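Local coordinates for carbohydrate deacetylase Agd3 (Neosartorya fumigata, PDB 6NWZ), which probably removes N-acetyl groups from galactosaminogalactan as a metal-binding deacetylase required for fungal biofilm formation, at residues A[26-32]-A[50-56]; A[134-138]-A[168-172]; A[140-146]-A[161-167]. One frame throughout, in Å; residues are numbered along the deposited sequence.

Overall arrangement
All three contacts lie in the CBM87 region, the putative carbohydrate-binding part of the chain, and away from the metal and glycan sites. Interaction 1 pairs two parallel strands. Its centre is about 26 Å from that of interaction 2 and about 29 Å from that of interaction 3, and it touches neither. Interactions 2 and 3 are neighbours, with centres about 11 Å apart, and residues 140-146 and 161-167 are nested within the loop closed by 134-138 and 168-172. His171 NE2 and Gln143 OE1, 2.5 Å apart in a probable hydrogen bond, join them. A bound zinc ion lies about 12 Å from the side chain of Ala162 in interaction 3.

Interaction 1. Residues A[26-32]-A[50-56]; sequences NILVIAK and PYTTLLV
Leu54 holds CG anti to its own backbone N (chi1 169°), while Ile30 sets CG1 anti to its carbonyl carbon (chi1 -61°). With these torsions the two side chains run alongside each other, Ile30 CG1 meeting Leu54 CD2 at 4.0 Å. On the same face Leu28 reaches forward with CD1 to Leu54 CB, 4.1 Å away, and Ile30 turns its other branch, CG2, to the CG2 methyl of Val56.

A parallel ladder runs in register from Ile27 opposite Tyr51 to Ala31 opposite Leu55, the strand axes inclined at 23°. Ile27, Val29 and Ala31 turn both N and O to the partner strand. Val29 is gripped twice, its N donating to Thr52 O at 2.7 Å and its O accepting from Leu54 N, also at 2.7 Å. Ala31 repeats the pattern with Leu54 O and Val56 N. Leu28 and Ile30 bond through their backbones to strand 76-80, so strand 22-31 is an inner strand. The chain passes from one strand of the pair to the other through helix 34-47, a beta-alpha-beta unit, and that helix packs on the face bearing Ile27, Ala31 and Tyr51.

At the entry to the ladder Ile27 N donates to Pro50 O at 3.1 Å. Just beside it, where the two side chains meet at about a right angle, the Thr52 hydroxyl is modelled so close to Asn26 OD1 that the bond between them is doubtful in detail. Asn26 ND2 lies instead beside Pro50, 3.6 Å from its CB. Past the other end, Lys32 NZ is bonded to Ser84 O, and its charge makes a cation-pi contact with the Tyr85 ring.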
loop_
_atom_site.group_PDB
_atom_site.type_symbol
_atom_site.label_atom_id
_atom_site.label_comp_id
_atom_site.label_asym_id
_atom_site.label_seq_id
_atom_site.Cartn_x
_atom_site.Cartn_y
_atom_site.Cartn_z
ATOM N N ASN A 26 4.516 19.682 -13.550
ATOM C CA ASN A 26 3.671 19.866 -12.380
ATOM C C ASN A 26 2.204 19.738 -12.774
ATOM O O ASN A 26 1.768 20.325 -13.768
ATOM C CB ASN A 26 3.942 21.229 -11.751
ATOM C CG ASN A 26 3.493 21.301 -10.314
ATOM O OD1 ASN A 26 2.427 21.834 -10.010
ATOM N ND2 ASN A 26 4.303 20.753 -9.416
ATOM N N ILE A 27 1.444 18.970 -11.998
ATOM C CA ILE A 27 0.031 18.734 -12.284
ATOM C C ILE A 27 -0.810 19.733 -11.501
ATOM O O ILE A 27 -0.700 19.828 -10.273
ATOM C CB ILE A 27 -0.366 17.289 -11.943
ATOM C CG1 ILE A 27 0.425 16.308 -12.808
ATOM C CG2 ILE A 27 -1.851 17.083 -12.160
ATOM C CD1 ILE A 27 0.174 16.474 -14.291
ATOM N N LEU A 28 -1.652 20.483 -12.210
ATOM C CA LEU A 28 -2.541 21.461 -11.591
ATOM C C LEU A 28 -3.873 20.798 -11.258
ATOM O O LEU A 28 -4.580 20.324 -12.155
ATOM C CB LEU A 28 -2.753 22.659 -12.514
ATOM C CG LEU A 28 -3.689 23.751 -11.997
ATOM C CD1 LEU A 28 -3.183 24.294 -10.667
ATOM C CD2 LEU A 28 -3.838 24.863 -13.027
ATOM N N VAL A 29 -4.214 20.766 -9.971
ATOM C CA VAL A 29 -5.445 20.153 -9.488
ATOM C C VAL A 29 -6.386 21.264 -9.051
ATOM O O VAL A 29 -6.059 22.043 -8.148
ATOM C CB VAL A 29 -5.181 19.170 -8.337
ATOM C CG1 VAL A 29 -6.491 18.688 -7.751
ATOM C CG2 VAL A 29 -4.351 17.995 -8.828
ATOM N N ILE A 30 -7.554 21.331 -9.687
ATOM C CA ILE A 30 -8.551 22.368 -9.440
ATOM C C ILE A 30 -9.781 21.704 -8.838
ATOM O O ILE A 30 -10.345 20.777 -9.429
ATOM C CB ILE A 30 -8.905 23.126 -10.729
ATOM C CG1 ILE A 30 -7.663 23.822 -11.295
ATOM C CG2 ILE A 30 -10.018 24.126 -10.470
ATOM C CD1 ILE A 30 -7.886 24.481 -12.633
ATOM N N ALA A 31 -10.200 22.181 -7.667
ATOM C CA ALA A 31 -11.339 21.603 -6.968
ATOM C C ALA A 31 -11.984 22.677 -6.101
ATOM O O ALA A 31 -11.463 23.785 -5.960
ATOM C CB ALA A 31 -10.922 20.389 -6.129
ATOM N N LYS A 32 -13.136 22.335 -5.518
ATOM C CA LYS A 32 -13.868 23.308 -4.710
ATOM C C LYS A 32 -13.334 23.380 -3.285
ATOM O O LYS A 32 -13.249 24.467 -2.705
ATOM C CB LYS A 32 -15.361 22.971 -4.700
ATOM C CG LYS A 32 -15.953 22.799 -6.087
ATOM C CD LYS A 32 -17.447 23.081 -6.121
ATOM C CE LYS A 32 -18.199 22.270 -5.089
ATOM N NZ LYS A 32 -19.654 22.568 -5.142
ATOM N N PRO A 50 4.704 15.416 -8.723
ATOM C CA PRO A 50 4.513 16.770 -8.189
ATOM C C PRO A 50 3.239 17.407 -8.725
ATOM O O PRO A 50 2.916 17.296 -9.910
ATOM C CB PRO A 50 5.762 17.517 -8.666
ATOM C CG PRO A 50 6.775 16.453 -8.904
ATOM C CD PRO A 50 6.010 15.253 -9.380
ATOM N N TYR A 51 2.514 18.082 -7.833
ATOM C CA TYR A 51 1.236 18.683 -8.186
ATOM C C TYR A 51 1.039 19.971 -7.399
ATOM O O TYR A 51 1.661 20.188 -6.356
ATOM C CB TYR A 51 0.069 17.724 -7.919
ATOM C CG TYR A 51 -0.073 17.327 -6.466
ATOM C CD1 TYR A 51 -0.849 18.078 -5.588
ATOM C CD2 TYR A 51 0.568 16.200 -5.970
ATOM C CE1 TYR A 51 -0.976 17.717 -4.260
ATOM C CE2 TYR A 51 0.444 15.831 -4.644
ATOM C CZ TYR A 51 -0.329 16.593 -3.794
ATOM O OH TYR A 51 -0.452 16.227 -2.474
ATOM N N THR A 52 0.151 20.820 -7.912
ATOM C CA THR A 52 -0.251 22.055 -7.250
ATOM C C THR A 52 -1.767 22.064 -7.129
ATOM O O THR A 52 -2.469 21.748 -8.095
ATOM C CB THR A 52 0.228 23.289 -8.025
ATOM O OG1 THR A 52 1.652 23.243 -8.171
ATOM C CG2 THR A 52 -0.152 24.561 -7.294
ATOM N N THR A 53 -2.271 22.418 -5.950
ATOM C CA THR A 53 -3.705 22.416 -5.688
ATOM C C THR A 53 -4.243 23.841 -5.713
ATOM O O THR A 53 -3.733 24.716 -5.006
ATOM C CB THR A 53 -4.018 21.760 -4.341
ATOM O OG1 THR A 53 -3.537 20.410 -4.337
ATOM C CG2 THR A 53 -5.513 21.745 -4.102
ATOM N N LEU A 54 -5.274 24.066 -6.528
ATOM C CA LEU A 54 -5.961 25.351 -6.621
ATOM C C LEU A 54 -7.405 25.153 -6.180
ATOM O O LEU A 54 -8.173 24.452 -6.849
ATOM C CB LEU A 54 -5.899 25.908 -8.044
ATOM C CG LEU A 54 -6.799 27.110 -8.340
ATOM C CD1 LEU A 54 -6.357 28.329 -7.551
ATOM C CD2 LEU A 54 -6.813 27.413 -9.826
ATOM N N LEU A 55 -7.776 25.763 -5.060
ATOM C CA LEU A 55 -9.129 25.653 -4.533
ATOM C C LEU A 55 -9.945 26.852 -4.994
ATOM O O LEU A 55 -9.516 28.000 -4.839
ATOM C CB LEU A 55 -9.120 25.555 -3.008
ATOM C CG LEU A 55 -8.431 24.312 -2.435
ATOM C CD1 LEU A 55 -8.773 24.140 -0.970
ATOM C CD2 LEU A 55 -8.802 23.061 -3.214
ATOM N N VAL A 56 -11.115 26.583 -5.564
ATOM C CA VAL A 56 -11.966 27.612 -6.148
ATOM C C VAL A 56 -13.218 27.731 -5.282
ATOM O O VAL A 56 -14.099 26.860 -5.347
ATOM C CB VAL A 56 -12.327 27.290 -7.603
ATOM C CG1 VAL A 56 -13.031 28.476 -8.243
ATOM C CG2 VAL A 56 -11.083 26.908 -8.390
#

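Interaction 2. Residues A[134-138]-A[168-172]; sequences GGCCN and GLWHY
Cys136 is the densely surrounded residue here, set against both Trp170 and His171. Chi1 of 82° places SG between the backbone N and the carbonyl carbon, from where the sulfur reaches both rings. It sits over the His171 face, 3.9 Å from the ring centroid, and approaches the six-membered ring of Trp170 obliquely, 35° off the normal. The same sulfur accepts a long hydrogen bond from His171 N, with SG and N 3.6 Å apart.

The imidazole receiving this contact has a partner at each nitrogen. ND1 donates to Leu169 O at 2.9 Å, nearly in the ring plane, and NE2 probably bonds Gln143 OE1. Together the two bonds would fix the rotation of the ring, which Phe188 also meets.

The Trp170 indole is exposed yet still close, lying along the backbone of 135-137 with Cys136 N over one face, offset toward the rim. Gly135 CA comes to 3.4 Å from Trp170 CZ2; having no side chain, this glycine lets the ring lie near the main chain, although Gly135 is poorly ordered. The loose parts are the two ends of 134-138. Asn138 OD1 only grazes the indole edge, 4.4 Å from CZ3, and Gly134 O stands at the edge of the Tyr172 ring, 4.1 Å from CD2, while Tyr122 meets that ring edge-to-face.

Two irregular segments running in roughly opposite directions are thus joined without a strand ladder, through a cysteine sulfur-aromatic contact within the CBM87 region.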
loop_
_atom_site.group_PDB
_atom_site.type_symbol
_atom_site.label_atom_id
_atom_site.label_comp_id
_atom_site.label_asym_id
_atom_site.label_seq_id
_atom_site.Cartn_x
_atom_site.Cartn_y
_atom_site.Cartn_z
ATOM N N GLY A 134 -31.044 10.597 -16.375
ATOM C CA GLY A 134 -31.310 10.055 -15.059
ATOM C C GLY A 134 -30.078 9.865 -14.198
ATOM O O GLY A 134 -28.943 9.892 -14.689
ATOM N N GLY A 135 -30.290 9.664 -12.904
ATOM C CA GLY A 135 -29.194 9.358 -12.017
ATOM C C GLY A 135 -28.680 7.953 -12.246
ATOM O O GLY A 135 -28.930 7.313 -13.266
ATOM N N CYS A 136 -27.954 7.456 -11.249
ATOM C CA CYS A 136 -27.219 6.211 -11.437
ATOM C C CYS A 136 -27.933 5.024 -10.805
ATOM O O CYS A 136 -28.692 4.311 -11.472
ATOM C CB CYS A 136 -25.813 6.343 -10.854
ATOM S SG CYS A 136 -25.671 6.089 -9.070
ATOM N N CYS A 137 -27.682 4.815 -9.514
ATOM C CA CYS A 137 -28.216 3.701 -8.751
ATOM C C CYS A 137 -28.321 4.127 -7.296
ATOM O O CYS A 137 -27.402 4.752 -6.758
ATOM C CB CYS A 137 -27.326 2.462 -8.878
ATOM S SG CYS A 137 -27.122 1.874 -10.569
ATOM N N ASN A 138 -29.436 3.781 -6.665
ATOM C CA ASN A 138 -29.659 4.132 -5.268
ATOM C C ASN A 138 -28.761 3.281 -4.371
ATOM O O ASN A 138 -27.835 2.600 -4.825
ATOM C CB ASN A 138 -31.133 3.972 -4.913
ATOM C CG ASN A 138 -32.031 4.847 -5.757
ATOM O OD1 ASN A 138 -31.652 5.954 -6.142
ATOM N ND2 ASN A 138 -33.226 4.352 -6.060
ATOM N N GLY A 168 -22.354 3.079 -4.491
ATOM C CA GLY A 168 -21.957 4.182 -3.651
ATOM C C GLY A 168 -21.391 5.372 -4.391
ATOM O O GLY A 168 -21.284 6.453 -3.804
ATOM N N LEU A 169 -21.019 5.208 -5.654
ATOM C CA LEU A 169 -20.510 6.299 -6.471
ATOM C C LEU A 169 -21.618 6.751 -7.412
ATOM O O LEU A 169 -22.064 5.979 -8.267
ATOM C CB LEU A 169 -19.279 5.860 -7.264
ATOM C CG LEU A 169 -18.077 5.338 -6.477
ATOM C CD1 LEU A 169 -16.976 4.859 -7.421
ATOM C CD2 LEU A 169 -17.555 6.414 -5.540
ATOM N N TRP A 170 -22.071 7.990 -7.245
ATOM C CA TRP A 170 -23.095 8.520 -8.134
ATOM C C TRP A 170 -22.506 8.733 -9.524
ATOM O O TRP A 170 -21.440 9.341 -9.666
ATOM C CB TRP A 170 -23.652 9.829 -7.574
ATOM C CG TRP A 170 -24.952 10.241 -8.188
ATOM C CD1 TRP A 170 -25.152 11.247 -9.087
ATOM C CD2 TRP A 170 -26.237 9.652 -7.951
ATOM N NE1 TRP A 170 -26.485 11.323 -9.423
ATOM C CE2 TRP A 170 -27.170 10.354 -8.740
ATOM C CE3 TRP A 170 -26.689 8.602 -7.145
ATOM C CZ2 TRP A 170 -28.526 10.039 -8.747
ATOM C CZ3 TRP A 170 -28.035 8.287 -7.158
ATOM C CH2 TRP A 170 -28.938 9.004 -7.952
ATOM N N HIS A 171 -23.188 8.221 -10.551
ATOM C CA HIS A 171 -22.728 8.367 -11.928
ATOM C C HIS A 171 -23.911 8.698 -12.833
ATOM O O HIS A 171 -25.063 8.749 -12.397
ATOM C CB HIS A 171 -21.998 7.110 -12.407
ATOM C CG HIS A 171 -22.756 5.842 -12.173
ATOM N ND1 HIS A 171 -22.739 5.178 -10.964
ATOM C CD2 HIS A 171 -23.551 5.113 -12.993
ATOM C CE1 HIS A 171 -23.489 4.092 -11.050
ATOM N NE2 HIS A 171 -23.996 4.032 -12.269
ATOM N N TYR A 172 -23.616 8.946 -14.108
ATOM C CA TYR A 172 -24.634 9.328 -15.086
ATOM C C TYR A 172 -24.384 8.561 -16.378
ATOM O O TYR A 172 -23.456 8.893 -17.135
ATOM C CB TYR A 172 -24.628 10.830 -15.353
ATOM C CG TYR A 172 -24.606 11.700 -14.118
ATOM C CD1 TYR A 172 -23.401 12.070 -13.533
ATOM C CD2 TYR A 172 -25.785 12.164 -13.544
ATOM C CE1 TYR A 172 -23.366 12.868 -12.409
ATOM C CE2 TYR A 172 -25.760 12.966 -12.414
ATOM C CZ TYR A 172 -24.543 13.314 -11.851
ATOM O OH TYR A 172 -24.493 14.111 -10.728
#

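Interaction 3. Residues A[140-146]-A[161-167]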
loop_
_atom_site.group_PDB
_atom_site.type_symbol
_atom_site.label_atom_id
_atom_site.label_comp_id
_atom_site.label_asym_id
_atom_site.label_seq_id
_atom_site.Cartn_x
_atom_site.Cartn_y
_atom_site.Cartn_z
ATOM N N GLY A 140 -27.365 0.308 -2.376
ATOM C CA GLY A 140 -27.431 -1.123 -2.583
ATOM C C GLY A 140 -27.731 -1.565 -3.996
ATOM O O GLY A 140 -27.862 -2.771 -4.230
ATOM N N VAL A 141 -27.852 -0.637 -4.943
ATOM C CA VAL A 141 -28.100 -0.960 -6.342
ATOM C C VAL A 141 -26.763 -0.939 -7.071
ATOM O O VAL A 141 -26.097 0.103 -7.144
ATOM C CB VAL A 141 -29.101 0.016 -6.981
ATOM C CG1 VAL A 141 -29.451 -0.429 -8.396
ATOM C CG2 VAL A 141 -30.360 0.135 -6.128
ATOM N N GLU A 142 -26.368 -2.092 -7.601
ATOM C CA GLU A 142 -25.080 -2.252 -8.257
ATOM C C GLU A 142 -25.195 -1.962 -9.749
ATOM O O GLU A 142 -26.213 -2.261 -10.378
ATOM C CB GLU A 142 -24.555 -3.673 -8.037
ATOM C CG GLU A 142 -23.294 -4.016 -8.806
ATOM C CD GLU A 142 -22.073 -3.318 -8.251
ATOM O OE1 GLU A 142 -21.598 -3.738 -7.176
ATOM O OE2 GLU A 142 -21.599 -2.347 -8.882
ATOM N N GLN A 143 -24.147 -1.355 -10.303
ATOM C CA GLN A 143 -23.982 -1.247 -11.748
ATOM C C GLN A 143 -22.513 -1.472 -12.053
ATOM O O GLN A 143 -21.662 -0.697 -11.606
ATOM C CB GLN A 143 -24.444 0.110 -12.287
ATOM C CG GLN A 143 -24.413 0.193 -13.811
ATOM C CD GLN A 143 -25.208 1.364 -14.358
ATOM O OE1 GLN A 143 -25.159 2.468 -13.819
ATOM N NE2 GLN A 143 -25.955 1.124 -15.430
ATOM N N LEU A 144 -22.218 -2.531 -12.798
ATOM C CA LEU A 144 -20.839 -2.888 -13.080
ATOM C C LEU A 144 -20.232 -1.931 -14.095
ATOM O O LEU A 144 -20.902 -1.479 -15.027
ATOM C CB LEU A 144 -20.754 -4.325 -13.584
ATOM C CG LEU A 144 -21.165 -5.347 -12.524
ATOM C CD1 LEU A 144 -20.839 -6.743 -12.992
ATOM C CD2 LEU A 144 -20.480 -5.048 -11.199
ATOM N N LEU A 145 -18.953 -1.621 -13.896
ATOM C CA LEU A 145 -18.202 -0.697 -14.734
ATOM C C LEU A 145 -16.928 -1.384 -15.200
ATOM O O LEU A 145 -16.325 -2.156 -14.450
ATOM C CB LEU A 145 -17.868 0.587 -13.961
ATOM C CG LEU A 145 -16.715 1.483 -14.420
ATOM C CD1 LEU A 145 -17.037 2.118 -15.744
ATOM C CD2 LEU A 145 -16.444 2.552 -13.389
ATOM N N SER A 146 -16.522 -1.110 -16.437
ATOM C CA SER A 146 -15.314 -1.726 -16.967
ATOM C C SER A 146 -14.737 -0.855 -18.071
ATOM O O SER A 146 -15.474 -0.188 -18.802
ATOM C CB SER A 146 -15.594 -3.123 -17.516
ATOM O OG SER A 146 -16.323 -3.021 -18.723
ATOM N N GLY A 161 -11.932 -4.938 -19.874
ATOM C CA GLY A 161 -13.107 -5.764 -19.708
ATOM C C GLY A 161 -13.371 -6.252 -18.301
ATOM O O GLY A 161 -14.451 -6.803 -18.048
ATOM N N ALA A 162 -12.431 -6.078 -17.380
ATOM C CA ALA A 162 -12.632 -6.539 -16.012
ATOM C C ALA A 162 -13.593 -5.600 -15.297
ATOM O O ALA A 162 -13.356 -4.389 -15.241
ATOM C CB ALA A 162 -11.297 -6.616 -15.278
ATOM N N THR A 163 -14.677 -6.155 -14.757
ATOM C CA THR A 163 -15.726 -5.337 -14.163
ATOM C C THR A 163 -15.381 -4.959 -12.730
ATOM O O THR A 163 -14.813 -5.757 -11.978
ATOM C CB THR A 163 -17.069 -6.072 -14.193
ATOM O OG1 THR A 163 -16.904 -7.387 -13.653
ATOM C CG2 THR A 163 -17.604 -6.172 -15.614
ATOM N N VAL A 164 -15.732 -3.726 -12.358
ATOM C CA VAL A 164 -15.609 -3.225 -10.997
ATOM C C VAL A 164 -16.956 -2.643 -10.575
ATOM O O VAL A 164 -17.866 -2.466 -11.386
ATOM C CB VAL A 164 -14.492 -2.169 -10.849
ATOM C CG1 VAL A 164 -13.124 -2.788 -11.131
ATOM C CG2 VAL A 164 -14.759 -0.978 -11.755
ATOM N N SER A 165 -17.068 -2.342 -9.284
ATOM C CA SER A 165 -18.333 -1.917 -8.703
ATOM C C SER A 165 -18.437 -0.399 -8.651
ATOM O O SER A 165 -17.464 0.291 -8.341
ATOM C CB SER A 165 -18.491 -2.486 -7.293
ATOM O OG SER A 165 -19.646 -1.959 -6.669
ATOM N N THR A 166 -19.630 0.113 -8.953
ATOM C CA THR A 166 -19.927 1.533 -8.820
ATOM C C THR A 166 -20.813 1.833 -7.623
ATOM O O THR A 166 -21.195 2.992 -7.427
ATOM C CB THR A 166 -20.604 2.071 -10.086
ATOM O OG1 THR A 166 -21.843 1.381 -10.299
ATOM C CG2 THR A 166 -19.702 1.889 -11.290
ATOM N N GLU A 167 -21.156 0.821 -6.831
ATOM C CA GLU A 167 -22.078 1.013 -5.722
ATOM C C GLU A 167 -21.535 2.066 -4.765
ATOM O O GLU A 167 -20.393 1.981 -4.307
ATOM C CB GLU A 167 -22.308 -0.316 -5.002
ATOM C CG GLU A 167 -23.360 -0.277 -3.907
ATOM C CD GLU A 167 -23.764 -1.668 -3.451
ATOM O OE1 GLU A 167 -23.710 -2.602 -4.278
ATOM O OE2 GLU A 167 -24.131 -1.831 -2.267
#
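Leu145 and Val164 form the hydrogen-bonded pair of a short antiparallel ladder between strands 144-147 and 164-165, within the CBM87 region; strand 144-147 also pairs with 182-188. Leu145 N donates to Val164 O at 2.9 Å, and Val164 N returns the bond to Leu145 O at 2.7 Å. Their side chains are flank to flank and both touch helix 224-237, Leu145 at Leu229 and Val164 at Tyr228. The Thr166 methyl CG2 packs at about a right angle against Leu145 CB.

Beyond Val164 side chains replace the regular ladder. Glu142 bends at chi2 (72°), which carries its carboxylate back to the turn at Ser165. There OE1 takes the Ser165 hydroxyl at 2.7 Å and OE2 the Thr166 N-H at 3.2 Å, both through syn lone pairs. Ser165 OG in turn accepts from Glu167 N in an ST turn. The Thr166 hydroxyl lies implausibly close to Gln143 O, so that bond is doubtful in detail; the Thr166 N-H bond to it is weak.

With two donors, the Glu142 carboxylate is fixed in rotation and its charge is probably partly offset. Glu167 OE1, 3.8 Å from Glu142 OE1, is a like charge that might raise the proton affinity of either acid.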